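Local coordinates for protein transcriptional regulator, putative (Pseudomonas syringae pv. tomato, PDB 2R5F) that probably acts as a DNA-binding transcription regulator of the SorC family, whose putative sugar-binding domain is thought to sense a carbohydrate effector, at residues A104-L107 / T108-A112. Sequence-based numbering, arbitrary orientation.
Sequences ATLL and TQRLA
Ala104 and Thr108 meet on the sheet-facing side of helix 101-115, an amphipathic alpha-helix that follows strand 88-94 and leads to strand 119-120, its parallel neighbour in the sheet: a right-handed beta-alpha-beta crossover is the usual form of such a unit in Rossmann-like folds. The carbonyl O of Ala104 takes two donors from one residue. Thr108 OG1 donates to Ala104 O at 2.9 Å, tilted 19° from the carbonyl plane. Thr108 N adds only a weak bond to Ala104 O, at 3.3 Å. The chi1 of -50° sets OG1 beside the backbone N and thus over the preceding turn, so the hydroxyl of this buried residue donates its hydrogen within its own helix; the side chain also touches Val89 and Gln91 of the strand, as well as Ser65 and Leu121. This is the tightly packed part. Leu111, one turn on, reaches Val89 and Val74, and its N bonds Leu107 O at 3.1 Å.

On the more exposed side the side-chain contact is looser. Exposed Leu106 meets the aliphatic part of Arg110 at a slant, CG to CD 4.1 Å, although Arg110 also touches Val74, and the backbone beneath remains regular, with Arg110 N bonded to Leu106 O at 2.8 Å. Gln109 likewise bonds Thr105 O through its N; its side chain touches the preceding turn through CB, 3.6 Å from Thr105 O, and then bends at chi2. Leu107 joins the two regions: it is buried against Arg71 and Val74 of helix 68-75, yet one methyl borders the arginine. There the bend of Arg110 at chi3 (69°) places NH1 3.8 Å from Leu107 CD1, the methyl lying at a slant to the guanidinium plane.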
loop_
_atom_site.group_PDB
_atom_site.type_symbol
_atom_site.label_atom_id
_atom_site.label_comp_id
_atom_site.label_asym_id
_atom_site.label_seq_id
_atom_site.Cartn_x
_atom_site.Cartn_y
_atom_site.Cartn_z
ATOM N N ALA A 104 -8.459 -6.053 9.884
ATOM C CA ALA A 104 -7.740 -4.884 9.344
ATOM C C ALA A 104 -7.230 -4.009 10.484
ATOM O O ALA A 104 -6.123 -3.464 10.422
ATOM C CB ALA A 104 -8.634 -4.082 8.399
ATOM N N THR A 105 -8.025 -3.909 11.544
ATOM C CA THR A 105 -7.602 -3.218 12.767
ATOM C C THR A 105 -6.414 -3.925 13.454
ATOM O O THR A 105 -5.396 -3.292 13.767
ATOM C CB THR A 105 -8.815 -3.035 13.733
ATOM O OG1 THR A 105 -9.738 -2.118 13.134
ATOM C CG2 THR A 105 -8.394 -2.471 15.053
ATOM N N LEU A 106 -6.551 -5.233 13.661
ATOM C CA LEU A 106 -5.506 -6.061 14.227
ATOM C C LEU A 106 -4.188 -6.009 13.443
ATOM O O LEU A 106 -3.111 -6.081 14.028
ATOM C CB LEU A 106 -5.995 -7.496 14.257
ATOM C CG LEU A 106 -4.977 -8.566 14.641
ATOM C CD1 LEU A 106 -4.600 -8.370 16.092
ATOM C CD2 LEU A 106 -5.554 -9.939 14.404
ATOM N N LEU A 107 -4.280 -5.897 12.120
ATOM C CA LEU A 107 -3.085 -5.830 11.271
ATOM C C LEU A 107 -2.281 -4.561 11.487
ATOM O O LEU A 107 -1.052 -4.598 11.555
ATOM C CB LEU A 107 -3.465 -5.963 9.800
ATOM C CG LEU A 107 -2.260 -6.009 8.863
ATOM C CD1 LEU A 107 -1.571 -7.346 9.084
ATOM C CD2 LEU A 107 -2.737 -5.925 7.424
ATOM N N THR A 108 -2.987 -3.441 11.588
ATOM C CA THR A 108 -2.403 -2.132 11.830
ATOM C C THR A 108 -1.695 -2.138 13.174
ATOM O O THR A 108 -0.588 -1.612 13.298
ATOM C CB THR A 108 -3.504 -1.050 11.876
ATOM O OG1 THR A 108 -4.349 -1.178 10.733
ATOM C CG2 THR A 108 -2.912 0.337 11.856
ATOM N N GLN A 109 -2.378 -2.716 14.170
ATOM C CA GLN A 109 -1.870 -2.856 15.533
ATOM C C GLN A 109 -0.623 -3.740 15.580
ATOM O O GLN A 109 0.392 -3.348 16.158
ATOM C CB GLN A 109 -2.961 -3.378 16.480
ATOM C CG GLN A 109 -2.501 -3.470 17.976
ATOM C CD GLN A 109 -1.888 -2.176 18.506
ATOM O OE1 GLN A 109 -0.657 -2.028 18.596
ATOM N NE2 GLN A 109 -2.744 -1.225 18.841
ATOM N N ARG A 110 -0.703 -4.904 14.934
ATOM C CA ARG A 110 0.423 -5.823 14.816
ATOM C C ARG A 110 1.661 -5.119 14.295
ATOM O O ARG A 110 2.707 -5.289 14.855
ATOM C CB ARG A 110 0.093 -6.986 13.904
ATOM C CG ARG A 110 -0.625 -8.099 14.575
ATOM C CD ARG A 110 -1.066 -9.129 13.573
ATOM N NE ARG A 110 0.063 -9.863 13.007
ATOM C CZ ARG A 110 0.024 -10.516 11.843
ATOM N NH1 ARG A 110 -1.085 -10.527 11.109
ATOM N NH2 ARG A 110 1.095 -11.166 11.405
ATOM N N LEU A 111 1.526 -4.301 13.249
ATOM C CA LEU A 111 2.637 -3.544 12.661
ATOM C C LEU A 111 3.236 -2.500 13.601
ATOM O O LEU A 111 4.452 -2.327 13.655
ATOM C CB LEU A 111 2.230 -2.914 11.315
ATOM C CG LEU A 111 3.380 -2.144 10.628
ATOM C CD1 LEU A 111 4.533 -3.094 10.325
ATOM C CD2 LEU A 111 2.959 -1.332 9.384
ATOM N N ALA A 112 2.384 -1.811 14.355
ATOM C CA ALA A 112 2.841 -0.892 15.390
ATOM C C ALA A 112 3.618 -1.626 16.499
ATOM O O ALA A 112 4.623 -1.121 17.036
ATOM C CB ALA A 112 1.672 -0.150 15.943
#